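Local coordinates for ethylbenzene dehydrogenase alpha-subunit (Aromatoleum aromaticum, PDB 2IVF), which binds a molybdenum atom, two pterin guanosine dinucleotide cofactors and an iron/sulfur cluster as a member of the molybdopterin oxidoreductase family, at residues 229-234 with 812-817; 818-823 with 944-949. All coordinates share one frame; numbering follows the deposited sequence.

Contact 1 of 2, residues 229-234 with 812-817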
loop_
_atom_site.group_PDB
_atom_site.type_symbol
_atom_site.label_atom_id
_atom_site.label_comp_id
_atom_site.label_asym_id
_atom_site.label_seq_id
_atom_site.Cartn_x
_atom_site.Cartn_y
_atom_site.Cartn_z
ATOM N N PHE A 229 -8.059 26.563 5.272
ATOM C CA PHE A 229 -7.268 27.599 5.960
ATOM C C PHE A 229 -7.899 28.935 5.675
ATOM O O PHE A 229 -8.026 29.771 6.533
ATOM C CB PHE A 229 -5.828 27.562 5.420
ATOM C CG PHE A 229 -4.799 28.185 6.321
ATOM C CD1 PHE A 229 -4.688 27.817 7.648
ATOM C CD2 PHE A 229 -3.883 29.070 5.810
ATOM C CE1 PHE A 229 -3.723 28.386 8.452
ATOM C CE2 PHE A 229 -2.893 29.665 6.620
ATOM C CZ PHE A 229 -2.805 29.292 7.927
ATOM N N HIS A 230 -8.304 29.148 4.433
ATOM C CA HIS A 230 -8.807 30.440 4.042
ATOM C C HIS A 230 -10.274 30.692 4.401
ATOM O O HIS A 230 -10.654 31.824 4.594
ATOM C CB HIS A 230 -8.503 30.694 2.582
ATOM C CG HIS A 230 -7.034 30.894 2.348
ATOM N ND1 HIS A 230 -6.463 30.819 1.105
ATOM C CD2 HIS A 230 -6.008 31.101 3.226
ATOM C CE1 HIS A 230 -5.154 31.000 1.212
ATOM N NE2 HIS A 230 -4.851 31.177 2.489
ATOM N N THR A 231 -11.031 29.627 4.557
ATOM C CA THR A 231 -12.464 29.694 4.908
ATOM C C THR A 231 -12.646 29.788 6.418
ATOM O O THR A 231 -13.352 30.681 6.925
ATOM C CB THR A 231 -13.192 28.462 4.379
ATOM O OG1 THR A 231 -13.027 28.389 2.948
ATOM C CG2 THR A 231 -14.679 28.489 4.730
ATOM N N PHE A 232 -11.962 28.902 7.138
ATOM C CA PHE A 232 -12.111 28.785 8.576
ATOM C C PHE A 232 -10.966 29.425 9.384
ATOM O O PHE A 232 -11.065 29.567 10.620
ATOM C CB PHE A 232 -12.204 27.322 8.943
ATOM C CG PHE A 232 -13.258 26.557 8.175
ATOM C CD1 PHE A 232 -14.605 26.840 8.347
ATOM C CD2 PHE A 232 -12.896 25.526 7.309
ATOM C CE1 PHE A 232 -15.567 26.109 7.680
ATOM C CE2 PHE A 232 -13.868 24.784 6.636
ATOM C CZ PHE A 232 -15.195 25.096 6.830
ATOM N N GLY A 233 -9.877 29.770 8.710
ATOM C CA GLY A 233 -8.715 30.354 9.394
ATOM C C GLY A 233 -7.887 29.248 10.015
ATOM O O GLY A 233 -6.948 29.535 10.709
ATOM N N LYS A 234 -8.215 27.971 9.759
ATOM C CA LYS A 234 -7.384 26.875 10.264
ATOM C C LYS A 234 -7.652 25.599 9.521
ATOM O O LYS A 234 -8.665 25.470 8.844
ATOM C CB LYS A 234 -7.586 26.653 11.777
ATOM C CG LYS A 234 -8.920 25.989 12.160
ATOM C CD LYS A 234 -10.062 26.952 12.125
ATOM C CE LYS A 234 -11.332 26.366 12.771
ATOM N NZ LYS A 234 -11.190 26.100 14.253
ATOM N N ALA A 812 -16.930 31.647 9.149
ATOM C CA ALA A 812 -16.478 30.757 8.091
ATOM C C ALA A 812 -16.725 31.590 6.838
ATOM O O ALA A 812 -17.857 31.942 6.561
ATOM C CB ALA A 812 -17.253 29.496 8.075
ATOM N N GLN A 813 -15.660 31.898 6.121
ATOM C CA GLN A 813 -15.644 33.045 5.243
ATOM C C GLN A 813 -15.453 32.630 3.806
ATOM O O GLN A 813 -14.394 32.180 3.436
ATOM C CB GLN A 813 -14.537 33.976 5.656
ATOM C CG GLN A 813 -14.557 35.242 4.876
ATOM C CD GLN A 813 -13.555 36.244 5.343
ATOM O OE1 GLN A 813 -13.162 36.233 6.510
ATOM N NE2 GLN A 813 -13.147 37.139 4.444
ATOM N N PHE A 814 -16.522 32.743 3.025
ATOM C CA PHE A 814 -16.491 32.436 1.605
ATOM C C PHE A 814 -16.148 33.573 0.688
ATOM O O PHE A 814 -15.778 33.305 -0.449
ATOM C CB PHE A 814 -17.793 31.797 1.225
ATOM C CG PHE A 814 -18.010 30.545 1.978
ATOM C CD1 PHE A 814 -17.380 29.390 1.579
ATOM C CD2 PHE A 814 -18.712 30.549 3.152
ATOM C CE1 PHE A 814 -17.483 28.245 2.302
ATOM C CE2 PHE A 814 -18.819 29.394 3.881
ATOM C CZ PHE A 814 -18.210 28.235 3.441
ATOM N N TYR A 815 -16.258 34.806 1.180
ATOM C CA TYR A 815 -15.866 35.985 0.409
ATOM C C TYR A 815 -14.517 36.534 0.881
ATOM O O TYR A 815 -14.407 37.033 2.006
ATOM C CB TYR A 815 -16.984 37.011 0.474
ATOM C CG TYR A 815 -16.829 38.176 -0.467
ATOM C CD1 TYR A 815 -16.809 37.990 -1.841
ATOM C CD2 TYR A 815 -16.724 39.456 0.008
ATOM C CE1 TYR A 815 -16.654 39.085 -2.717
ATOM C CE2 TYR A 815 -16.571 40.527 -0.849
ATOM C CZ TYR A 815 -16.550 40.345 -2.204
ATOM O OH TYR A 815 -16.420 41.437 -3.059
ATOM N N LEU A 816 -13.483 36.427 0.041
ATOM C CA LEU A 816 -12.145 36.962 0.388
ATOM C C LEU A 816 -11.963 38.251 -0.377
ATOM O O LEU A 816 -11.730 38.243 -1.580
ATOM C CB LEU A 816 -11.034 35.971 0.080
ATOM C CG LEU A 816 -11.270 34.595 0.727
ATOM C CD1 LEU A 816 -10.263 33.546 0.219
ATOM C CD2 LEU A 816 -11.201 34.664 2.252
ATOM N N ASP A 817 -12.115 39.356 0.330
ATOM C CA ASP A 817 -12.195 40.684 -0.322
ATOM C C ASP A 817 -10.854 41.414 -0.414
ATOM O O ASP A 817 -10.810 42.614 -0.608
ATOM C CB ASP A 817 -13.306 41.525 0.295
ATOM C CG ASP A 817 -12.944 42.114 1.657
ATOM O OD1 ASP A 817 -12.113 41.515 2.398
ATOM O OD2 ASP A 817 -13.482 43.185 1.979
HETATM O O HOH W 1 -13.525 30.685 1.381
#
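The backbones meet at the end of helix 226-232, where the CA atoms of Thr231 and Gln813 lie 4.6 Å apart and the irregular chain 812-817 passes the last helical turn. The pairing illustrates how a carbonyl near a helix C-terminus can take a donor from a passing loop. Thr231 O accepts a hydrogen bond from Gln813 N at 2.7 Å, the donor tilted 25° from the carbonyl plane. Ala812 CA adds a CA-H...O contact to the same oxygen at 3.3 Å, and Gln813 O receives a straighter one from Thr231 CA. One water donates to both Thr231 OG1 and Gln813 O, while the threonine hydroxyl also bonds Gly227 O one turn back in its own helix.

With OG1 beside the backbone N of Thr231 (chi1 -59°), CG2 is left anti to N and aimed at aromatic surfaces. The methyl lies over one face of Phe814, 4.1 Å from the ring centroid, in a CH-pi contact, and also over the centre of the Phe232 ring, so it is lodged between two phenyl groups. Ala812 CB meets Phe232 obliquely, 3.8 Å from its CD1. Leu816 points toward the helix, setting CD2 3.7 Å from His230 O and CD1 beside the CB of that histidine. Gln813 instead extends its chain away, and its NE2 bonds Tyr815 O at 2.7 Å with the acceptor in the amide plane, which helps fix the rotation of the amide.

Gly233, with positive phi, ends the helix. Helix 454-467 packs on Phe814 through Leu463 and Ala466 and on Thr231 and Leu816 through Arg459, whereas helix 819-824 places Tyr821 against His230 and Leu816.

Contact 2 of 2, residues 818-823 with 944-949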
loop_
_atom_site.group_PDB
_atom_site.type_symbol
_atom_site.label_atom_id
_atom_site.label_comp_id
_atom_site.label_asym_id
_atom_site.label_seq_id
_atom_site.Cartn_x
_atom_site.Cartn_y
_atom_site.Cartn_z
ATOM N N HIS A 818 -9.782 40.641 -0.301
ATOM C CA HIS A 818 -8.406 41.072 -0.472
ATOM C C HIS A 818 -8.222 41.400 -1.949
ATOM O O HIS A 818 -8.682 40.666 -2.818
ATOM C CB HIS A 818 -7.515 39.891 -0.035
ATOM C CG HIS A 818 -6.047 40.165 -0.036
ATOM N ND1 HIS A 818 -5.309 40.303 -1.194
ATOM C CD2 HIS A 818 -5.161 40.265 0.987
ATOM C CE1 HIS A 818 -4.042 40.529 -0.883
ATOM N NE2 HIS A 818 -3.924 40.513 0.436
ATOM N N ASP A 819 -7.516 42.492 -2.226
ATOM C CA ASP A 819 -7.292 42.987 -3.602
ATOM C C ASP A 819 -6.820 41.948 -4.595
ATOM O O ASP A 819 -7.318 41.897 -5.716
ATOM C CB ASP A 819 -6.303 44.159 -3.582
ATOM C CG ASP A 819 -6.884 45.400 -2.916
ATOM O OD1 ASP A 819 -8.129 45.517 -2.831
ATOM O OD2 ASP A 819 -6.087 46.277 -2.508
ATOM N N TRP A 820 -5.881 41.105 -4.188
ATOM C CA TRP A 820 -5.370 40.070 -5.082
ATOM C C TRP A 820 -6.470 39.106 -5.502
ATOM O O TRP A 820 -6.543 38.684 -6.665
ATOM C CB TRP A 820 -4.263 39.273 -4.414
ATOM C CG TRP A 820 -2.953 39.998 -4.261
ATOM C CD1 TRP A 820 -2.736 41.310 -4.210
ATOM C CD2 TRP A 820 -1.704 39.365 -3.991
ATOM N NE1 TRP A 820 -1.392 41.565 -4.001
ATOM C CE2 TRP A 820 -0.745 40.369 -3.849
ATOM C CE3 TRP A 820 -1.312 38.035 -3.879
ATOM C CZ2 TRP A 820 0.599 40.084 -3.619
ATOM C CZ3 TRP A 820 0.015 37.751 -3.641
ATOM C CH2 TRP A 820 0.948 38.768 -3.505
ATOM N N TYR A 821 -7.291 38.692 -4.544
ATOM C CA TYR A 821 -8.416 37.799 -4.830
ATOM C C TYR A 821 -9.531 38.417 -5.666
ATOM O O TYR A 821 -10.034 37.804 -6.618
ATOM C CB TYR A 821 -8.978 37.202 -3.530
ATOM C CG TYR A 821 -8.070 36.119 -3.000
ATOM C CD1 TYR A 821 -6.823 36.432 -2.465
ATOM C CD2 TYR A 821 -8.448 34.776 -3.059
ATOM C CE1 TYR A 821 -5.992 35.455 -2.001
ATOM C CE2 TYR A 821 -7.635 33.821 -2.607
ATOM C CZ TYR A 821 -6.415 34.142 -2.088
ATOM O OH TYR A 821 -5.629 33.145 -1.649
ATOM N N LEU A 822 -9.882 39.646 -5.332
ATOM C CA LEU A 822 -10.799 40.423 -6.118
ATOM C C LEU A 822 -10.320 40.476 -7.594
ATOM O O LEU A 822 -11.071 40.128 -8.513
ATOM C CB LEU A 822 -10.895 41.829 -5.512
ATOM C CG LEU A 822 -11.723 42.022 -4.233
ATOM C CD1 LEU A 822 -11.678 43.512 -3.755
ATOM C CD2 LEU A 822 -13.153 41.604 -4.517
ATOM N N GLU A 823 -9.066 40.886 -7.814
ATOM C CA GLU A 823 -8.533 41.054 -9.174
ATOM C C GLU A 823 -8.386 39.713 -9.928
ATOM O O GLU A 823 -8.584 39.674 -11.128
ATOM C CB GLU A 823 -7.194 41.796 -9.150
ATOM C CG GLU A 823 -7.377 43.303 -8.925
ATOM C CD GLU A 823 -6.093 44.129 -8.909
ATOM O OE1 GLU A 823 -4.976 43.578 -9.140
ATOM O OE2 GLU A 823 -6.228 45.363 -8.665
ATOM N N HIS A 944 -1.160 32.561 -2.948
ATOM C CA HIS A 944 -0.714 32.137 -1.628
ATOM C C HIS A 944 0.527 32.819 -1.081
ATOM O O HIS A 944 0.974 32.470 -0.008
ATOM C CB HIS A 944 -0.620 30.631 -1.558
ATOM C CG HIS A 944 -1.911 29.957 -1.862
ATOM N ND1 HIS A 944 -2.056 28.583 -1.804
ATOM C CD2 HIS A 944 -3.139 30.456 -2.141
ATOM C CE1 HIS A 944 -3.294 28.263 -2.146
ATOM N NE2 HIS A 944 -3.985 29.381 -2.315
ATOM N N LEU A 945 1.000 33.862 -1.781
ATOM C CA LEU A 945 1.988 34.788 -1.272
ATOM C C LEU A 945 1.280 35.929 -0.555
ATOM O O LEU A 945 1.919 36.752 0.064
ATOM C CB LEU A 945 2.831 35.325 -2.427
ATOM C CG LEU A 945 3.787 34.283 -3.048
ATOM C CD1 LEU A 945 4.194 34.682 -4.461
ATOM C CD2 LEU A 945 5.016 34.074 -2.136
ATOM N N ALA A 946 -0.049 35.969 -0.610
ATOM C CA ALA A 946 -0.778 37.117 -0.088
ATOM C C ALA A 946 -0.624 37.245 1.411
ATOM O O ALA A 946 -0.609 36.265 2.109
ATOM C CB ALA A 946 -2.262 37.043 -0.454
ATOM N N GLY A 947 -0.549 38.482 1.887
ATOM C CA GLY A 947 -0.658 38.773 3.300
ATOM C C GLY A 947 -1.678 39.885 3.489
ATOM O O GLY A 947 -2.539 40.105 2.636
ATOM N N GLY A 948 -1.587 40.581 4.613
ATOM C CA GLY A 948 -2.476 41.710 4.899
ATOM C C GLY A 948 -3.915 41.267 5.035
ATOM O O GLY A 948 -4.830 41.982 4.635
ATOM N N TYR A 949 -4.118 40.057 5.559
ATOM C CA TYR A 949 -5.450 39.539 5.800
ATOM C C TYR A 949 -5.339 38.483 6.887
ATOM O O TYR A 949 -4.479 37.615 6.838
ATOM C CB TYR A 949 -5.983 38.873 4.537
ATOM C CG TYR A 949 -7.451 38.987 4.274
ATOM C CD1 TYR A 949 -8.019 40.219 4.042
ATOM C CD2 TYR A 949 -8.259 37.846 4.186
ATOM C CE1 TYR A 949 -9.328 40.343 3.762
ATOM C CE2 TYR A 949 -9.598 37.954 3.888
ATOM C CZ TYR A 949 -10.125 39.224 3.688
ATOM O OH TYR A 949 -11.413 39.411 3.383
#
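His818 NE2 donates to Gly947 O across 2.6 Å, and the short bond is noticeably bent at the hydrogen (132°) although the donor lies nearly along the C=O axis and the oxygen close to the imidazole plane. At the other ring nitrogen, ND1 accepts from Trp820 N at 3.2 Å. Bonded at both nitrogens, the imidazole is held against rotation, and the donor role of NE2 leaves ND1 to act as acceptor. The torsion that allows this sets CG anti to the backbone N of His818 (chi1 -176°), reaching from the helix start toward the loop.

Tyr949 flanks this histidine. His818 CB stands over the tyrosine face, 4.3 Å from the centroid, and the imidazole turns its edge toward that face in an offset edge-to-face pair, planes at 82°. Ala946 CB fills the angle between the aromatic groups, 3.7 Å from Trp820 CE3 and 3.9 Å from His818 CE1, with the Tyr821 edge also near. Leu945 CB lies in the indole plane at its rim, 3.9 Å from Trp820 CZ3. The polar ends look elsewhere: Trp820 NE1 bonds Glu580, and His944 NE2 bonds Asp455. Phe952 stacks on Tyr821.

A side chain at the N-cap that accepts from the backbone NH two residues on is a classic helix-capping device; here the capping histidine of helix 819-824 also ties that helix to the loop 944-949.

In the fold
Contacts 1 and 2 follow one another along the chain, because 812-817 runs directly into 818-823, and their centres are about 12 Å apart. A probable hydrogen bond joins them, Asp817 OD1 to Tyr949 OH at a doubtfully short 2.4 Å, and Gln813 NE2 packs 3.0 Å from the same Tyr949 OH without bonding it. Leu816 O rests 3.5 Å from Tyr821 CB, extending the packing from the end of helix 226-232 to helix 819-824. His230 NE2 and Tyr821 OH both bond glycerol, probably one molecule from the crystallisation liquor. No residue of either contact lines the iron/sulfur cluster; both appear to be structural packing, their centres about 19 and 22 Å from the centre of the chain.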